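Local coordinates for protein alcohol dehydrogenase, zinc-containing (Streptococcus pneumoniae serotype 2, PDB 5YLN) that binds zinc and probably acts as an NAD-dependent alcohol dehydrogenase of the zinc-containing family, at residues G159-V164 against S298-P303; L188-F193 against H312-E317. One frame throughout, in Å; residues are numbered along the deposited sequence.

Overall arrangement
Both contacts join helices 157-165 and 182-191, the latter part of the Rossmann-type domain, to the chain region that follows the last parallel strand of that domain. Their centres lie about 13 Å apart. They touch through residues 159-164 and 188-193: Val164 CG2 is 3.4 Å from Thr190 OG1, and Tyr160 CA is 3.6 Å from the same oxygen. Helix 302-310 connects 298-303 to 312-317, so the two contacts lie at its two ends. Contact 1 is polar and buried, and contact 2 is mainly apolar and partly buried. Contact 1 is nearer the metals: the side chains of Ser298 and Cys108, a ligand of the four-cysteine zinc, are about 8 Å apart. Contact 2 lies away from the zinc sites.

Contact 1 of 2, residues G159-V164 against S298-P303; sequences GYEIGV and STNTTP
Glu161 reaches from helix 157-165 into the loop and turn at 298-302 and is gripped there by four hydrogen bonds. Its CB points toward the turn. With CG anti to the carbonyl carbon (chi1 -64°) and the chain extended beyond it, the carboxylate is carried straight into the bend. Glu161 CG passes beside Thr301 and lies 3.5 Å from Thr301 CG2. Beyond CD the two oxygens divide the work. Glu161 OE1 accepts from Ser298 N at 2.9 Å, nearly along the C-O axis. Glu161 OE1 also accepts from Thr299 N at 3.0 Å, here through its syn lone pair. Glu161 OE2 takes the Thr301 hydroxyl on its anti lone pair, with Thr301 OG1 2.6 Å away. Thr301 N reaches Glu161 OE2 from above the carboxylate plane, also at 3.0 Å. Thr301 OG1 sits between its own backbone N and carbonyl carbon (chi1 64°), which lets N and hydroxyl converge on one oxygen. This many donors would favour an ionised carboxylate in a buried place. The turn is type I, from Thr299 to Thr302, and Thr302 N closes it on Thr299 O. Tyr160 adds packing: its ring turns an edge to Thr301 CB, and its hydroxyl bonds to Tyr194. Outside the contact, Ser298 OG bonds to Ala106 N, in the chain segment between zinc ligands Cys100 and Cys108. Helix 157-165 packs against helix 182-191 through Tyr160 and Val164, and Tyr160 also meets Gln304 and Leu305 of helix 302-310.

Contact 2 of 2, residues L188-F193 against H312-E317; sequences LLTAQF and HKIEPE
Leu189 meets Ile314 with the inner part of its side chain and with its backbone. Leu189 CB is 3.5 Å from Ile314 CD1, and the same methyl lies 3.3 Å from Leu189 O. Ile314 CG2 also rests near this carbonyl. Further out, Leu189 CD1 approaches Pro316 CA at 4.2 Å, a looser contact. Thr190 comes next and points its CB away from the loop. Thr190 CG2 still meets the tip of Ile314, 4.1 Å from Ile314 CD1, while Thr190 also packs on Tyr160 and Val164 of helix 157-165. Gln192 plays a part within its own segment. Gln192 NE2 bonds back to Leu188 O at 2.9 Å, nearly straight at 175°, and also to Phe215 O. The two bonds hold the amide in place. Phe193 finishes the walk. Phe193 CZ lies 3.6 Å from Ile314 CD1, and the two side chains cross at about a right angle. The edge of the ring, at Phe193 CE1, meets Lys313 CB in its plane at 3.7 Å. The Lys313 chain leads away beyond that point and is poorly ordered. Ile314 therefore fits between Leu189 and Phe193. Its CG1 lies between backbone N and carbonyl carbon (chi1 52°), and CD1 extends from there toward the helix. Leu305 and Ala308 of helix 302-310 also pack on Phe193, and Leu309 on Ile314. The setting is that of a Rossmann fold. A glycine pattern resembling GxGxxG (Gly179, Gly181, Gly184) runs from the turn after strand 174-178 into helix 182-191, as in dinucleotide-binding dehydrogenases. Residues 312-317 belong to the link from helix 302-310 to strand 322-325, which joins the other, mixed sheet.

Contact 1 of 2, residues G159-V164 against S298-P303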
loop_
_atom_site.group_PDB
_atom_site.type_symbol
_atom_site.label_atom_id
_atom_site.label_comp_id
_atom_site.label_asym_id
_atom_site.label_seq_id
_atom_site.Cartn_x
_atom_site.Cartn_y
_atom_site.Cartn_z
ATOM N N GLY A 159 -9.357 -9.770 10.797
ATOM C CA GLY A 159 -8.831 -8.612 11.517
ATOM C C GLY A 159 -7.308 -8.630 11.663
ATOM O O GLY A 159 -6.651 -7.591 11.547
ATOM N N TYR A 160 -6.724 -9.808 11.939
ATOM C CA TYR A 160 -5.285 -9.880 12.209
ATOM C C TYR A 160 -4.475 -9.717 10.928
ATOM O O TYR A 160 -3.644 -8.816 10.828
ATOM C CB TYR A 160 -4.936 -11.197 12.914
ATOM C CG TYR A 160 -3.482 -11.317 13.380
ATOM C CD1 TYR A 160 -2.894 -10.347 14.204
ATOM C CD2 TYR A 160 -2.707 -12.414 13.017
ATOM C CE1 TYR A 160 -1.567 -10.458 14.629
ATOM C CE2 TYR A 160 -1.383 -12.541 13.439
ATOM C CZ TYR A 160 -0.823 -11.563 14.246
ATOM O OH TYR A 160 0.481 -11.687 14.651
ATOM N N GLU A 161 -4.718 -10.572 9.929
ATOM C CA GLU A 161 -3.922 -10.535 8.697
ATOM C C GLU A 161 -4.201 -9.270 7.888
ATOM O O GLU A 161 -3.266 -8.614 7.412
ATOM C CB GLU A 161 -4.205 -11.774 7.845
ATOM C CG GLU A 161 -3.785 -13.078 8.512
ATOM C CD GLU A 161 -4.272 -14.332 7.779
ATOM O OE1 GLU A 161 -4.688 -14.244 6.606
ATOM O OE2 GLU A 161 -4.226 -15.416 8.400
ATOM N N ILE A 162 -5.478 -8.901 7.742
ATOM C CA ILE A 162 -5.845 -7.828 6.827
ATOM C C ILE A 162 -5.906 -6.457 7.502
ATOM O O ILE A 162 -5.631 -5.442 6.855
ATOM C CB ILE A 162 -7.187 -8.147 6.127
ATOM C CG1 ILE A 162 -7.161 -9.575 5.562
ATOM C CG2 ILE A 162 -7.517 -7.082 5.078
ATOM C CD1 ILE A 162 -5.932 -9.899 4.679
ATOM N N GLY A 163 -6.227 -6.386 8.783
ATOM C CA GLY A 163 -6.222 -5.120 9.488
ATOM C C GLY A 163 -4.954 -4.796 10.269
ATOM O O GLY A 163 -4.533 -3.644 10.338
ATOM N N VAL A 164 -4.338 -5.809 10.902
ATOM C CA VAL A 164 -3.272 -5.572 11.871
ATOM C C VAL A 164 -1.890 -5.752 11.229
ATOM O O VAL A 164 -1.017 -4.876 11.316
ATOM C CB VAL A 164 -3.439 -6.460 13.122
ATOM C CG1 VAL A 164 -2.185 -6.383 14.054
ATOM C CG2 VAL A 164 -4.701 -6.041 13.869
ATOM N N SER A 298 -6.265 -14.955 4.224
ATOM C CA SER A 298 -5.751 -16.251 3.788
ATOM C C SER A 298 -5.901 -17.345 4.836
ATOM O O SER A 298 -6.122 -18.509 4.476
ATOM C CB SER A 298 -4.270 -16.139 3.402
ATOM O OG SER A 298 -4.160 -15.833 2.029
ATOM N N THR A 299 -5.820 -16.972 6.114
ATOM C CA THR A 299 -5.775 -17.838 7.298
ATOM C C THR A 299 -4.452 -18.594 7.433
ATOM O O THR A 299 -4.360 -19.557 8.206
ATOM C CB THR A 299 -6.976 -18.815 7.393
ATOM O OG1 THR A 299 -6.863 -19.871 6.434
ATOM C CG2 THR A 299 -8.275 -18.087 7.156
ATOM N N ASN A 300 -3.382 -18.129 6.777
ATOM C CA ASN A 300 -2.073 -18.710 7.046
ATOM C C ASN A 300 -1.619 -18.484 8.494
ATOM O O ASN A 300 -0.778 -19.239 8.997
ATOM C CB ASN A 300 -1.042 -18.157 6.056
ATOM C CG ASN A 300 -0.953 -16.649 6.089
ATOM O OD1 ASN A 300 -1.959 -15.953 6.021
ATOM N ND2 ASN A 300 0.256 -16.139 6.217
ATOM N N THR A 301 -2.167 -17.481 9.189
ATOM C CA THR A 301 -1.772 -17.213 10.571
ATOM C C THR A 301 -2.541 -18.036 11.597
ATOM O O THR A 301 -2.179 -17.988 12.777
ATOM C CB THR A 301 -1.939 -15.723 10.932
ATOM O OG1 THR A 301 -3.326 -15.361 10.875
ATOM C CG2 THR A 301 -1.129 -14.829 9.980
ATOM N N THR A 302 -3.583 -18.772 11.185
ATOM C CA THR A 302 -4.371 -19.594 12.110
ATOM C C THR A 302 -3.537 -20.381 13.124
ATOM O O THR A 302 -3.889 -20.364 14.313
ATOM C CB THR A 302 -5.285 -20.539 11.314
ATOM O OG1 THR A 302 -6.134 -19.780 10.448
ATOM C CG2 THR A 302 -6.157 -21.374 12.268
ATOM N N PRO A 303 -2.439 -21.065 12.756
ATOM C CA PRO A 303 -1.607 -21.710 13.797
ATOM C C PRO A 303 -1.039 -20.741 14.822
ATOM O O PRO A 303 -0.978 -21.060 16.021
ATOM C CB PRO A 303 -0.475 -22.367 12.991
ATOM C CG PRO A 303 -1.010 -22.516 11.626
ATOM C CD PRO A 303 -1.933 -21.357 11.404
#

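Contact 2 of 2, residues L188-F193 against H312-E317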
loop_
_atom_site.group_PDB
_atom_site.type_symbol
_atom_site.label_atom_id
_atom_site.label_comp_id
_atom_site.label_asym_id
_atom_site.label_seq_id
_atom_site.Cartn_x
_atom_site.Cartn_y
_atom_site.Cartn_z
ATOM N N LEU A 188 -9.571 -4.917 16.762
ATOM C CA LEU A 188 -9.226 -4.308 18.038
ATOM C C LEU A 188 -8.570 -5.321 18.975
ATOM O O LEU A 188 -7.568 -5.014 19.632
ATOM C CB LEU A 188 -10.483 -3.725 18.671
ATOM C CG LEU A 188 -10.368 -3.160 20.087
ATOM C CD1 LEU A 188 -9.353 -2.005 20.159
ATOM C CD2 LEU A 188 -11.750 -2.697 20.568
ATOM N N LEU A 189 -9.118 -6.539 19.044
ATOM C CA LEU A 189 -8.555 -7.546 19.941
ATOM C C LEU A 189 -7.149 -7.947 19.509
ATOM O O LEU A 189 -6.243 -8.060 20.339
ATOM C CB LEU A 189 -9.454 -8.781 20.001
ATOM C CG LEU A 189 -10.812 -8.543 20.668
ATOM C CD1 LEU A 189 -11.660 -9.778 20.546
ATOM C CD2 LEU A 189 -10.638 -8.150 22.119
ATOM N N THR A 190 -6.959 -8.209 18.221
ATOM C CA THR A 190 -5.660 -8.689 17.777
ATOM C C THR A 190 -4.630 -7.574 17.651
ATOM O O THR A 190 -3.431 -7.863 17.709
ATOM C CB THR A 190 -5.790 -9.446 16.451
ATOM O OG1 THR A 190 -6.289 -8.571 15.427
ATOM C CG2 THR A 190 -6.737 -10.631 16.614
ATOM N N ALA A 191 -5.058 -6.313 17.488
ATOM C CA ALA A 191 -4.093 -5.216 17.487
ATOM C C ALA A 191 -3.392 -5.103 18.825
ATOM O O ALA A 191 -2.293 -4.547 18.903
ATOM C CB ALA A 191 -4.755 -3.872 17.162
ATOM N N GLN A 192 -4.045 -5.548 19.900
ATOM C CA GLN A 192 -3.426 -5.463 21.214
ATOM C C GLN A 192 -2.286 -6.457 21.401
ATOM O O GLN A 192 -1.518 -6.310 22.350
ATOM C CB GLN A 192 -4.491 -5.641 22.292
ATOM C CG GLN A 192 -5.422 -4.460 22.368
ATOM C CD GLN A 192 -6.700 -4.718 23.175
ATOM O OE1 GLN A 192 -6.688 -4.667 24.399
ATOM N NE2 GLN A 192 -7.803 -4.963 22.482
ATOM N N PHE A 193 -2.155 -7.461 20.529
ATOM C CA PHE A 193 -0.946 -8.287 20.542
ATOM C C PHE A 193 0.315 -7.450 20.359
ATOM O O PHE A 193 1.391 -7.880 20.780
ATOM C CB PHE A 193 -0.976 -9.339 19.427
ATOM C CG PHE A 193 -1.958 -10.470 19.645
ATOM C CD1 PHE A 193 -2.219 -10.956 20.914
ATOM C CD2 PHE A 193 -2.593 -11.068 18.558
ATOM C CE1 PHE A 193 -3.111 -12.005 21.097
ATOM C CE2 PHE A 193 -3.485 -12.108 18.738
ATOM C CZ PHE A 193 -3.742 -12.579 20.009
ATOM N N HIS A 312 -4.137 -17.388 26.436
ATOM C CA HIS A 312 -5.146 -16.474 26.980
ATOM C C HIS A 312 -4.654 -15.029 27.025
ATOM O O HIS A 312 -4.927 -14.296 27.976
ATOM C CB HIS A 312 -5.621 -16.942 28.356
ATOM C CG HIS A 312 -6.303 -18.273 28.321
ATOM N ND1 HIS A 312 -7.562 -18.448 27.785
ATOM C CD2 HIS A 312 -5.891 -19.499 28.723
ATOM C CE1 HIS A 312 -7.901 -19.722 27.870
ATOM N NE2 HIS A 312 -6.906 -20.380 28.436
ATOM N N LYS A 313 -3.947 -14.608 25.972
ATOM C CA LYS A 313 -3.627 -13.191 25.809
ATOM C C LYS A 313 -4.904 -12.366 25.659
ATOM O O LYS A 313 -5.204 -11.501 26.492
ATOM C CB LYS A 313 -2.692 -12.988 24.608
ATOM C CG LYS A 313 -1.353 -13.718 24.717
ATOM C CD LYS A 313 -0.661 -13.395 26.031
ATOM C CE LYS A 313 0.165 -14.571 26.522
ATOM N NZ LYS A 313 0.800 -14.348 27.854
ATOM N N ILE A 314 -5.678 -12.629 24.603
ATOM C CA ILE A 314 -7.024 -12.084 24.466
ATOM C C ILE A 314 -8.015 -13.239 24.433
ATOM O O ILE A 314 -7.673 -14.390 24.138
ATOM C CB ILE A 314 -7.209 -11.208 23.213
ATOM C CG1 ILE A 314 -6.737 -11.969 21.979
ATOM C CG2 ILE A 314 -6.525 -9.851 23.368
ATOM C CD1 ILE A 314 -7.018 -11.242 20.707
ATOM N N GLU A 315 -9.271 -12.904 24.719
ATOM C CA GLU A 315 -10.364 -13.870 24.784
ATOM C C GLU A 315 -11.385 -13.545 23.698
ATOM O O GLU A 315 -12.326 -12.767 23.924
ATOM C CB GLU A 315 -10.991 -13.883 26.183
ATOM C CG GLU A 315 -11.048 -12.530 26.908
ATOM C CD GLU A 315 -11.546 -12.654 28.358
ATOM O OE1 GLU A 315 -10.932 -13.423 29.134
ATOM O OE2 GLU A 315 -12.551 -11.991 28.717
ATOM N N PRO A 316 -11.236 -14.121 22.500
ATOM C CA PRO A 316 -12.165 -13.808 21.400
ATOM C C PRO A 316 -13.593 -14.272 21.631
ATOM O O PRO A 316 -14.489 -13.829 20.904
ATOM C CB PRO A 316 -11.543 -14.531 20.204
ATOM C CG PRO A 316 -10.725 -15.633 20.823
ATOM C CD PRO A 316 -10.200 -15.083 22.089
ATOM N N GLU A 317 -13.844 -15.138 22.615
ATOM C CA GLU A 317 -15.209 -15.581 22.834
ATOM C C GLU A 317 -16.130 -14.432 23.209
ATOM O O GLU A 317 -17.347 -14.602 23.137
ATOM C CB GLU A 317 -15.263 -16.677 23.907
ATOM C CG GLU A 317 -14.697 -16.303 25.266
ATOM C CD GLU A 317 -13.178 -16.512 25.384
ATOM O OE1 GLU A 317 -12.695 -16.586 26.532
ATOM O OE2 GLU A 317 -12.468 -16.598 24.354
#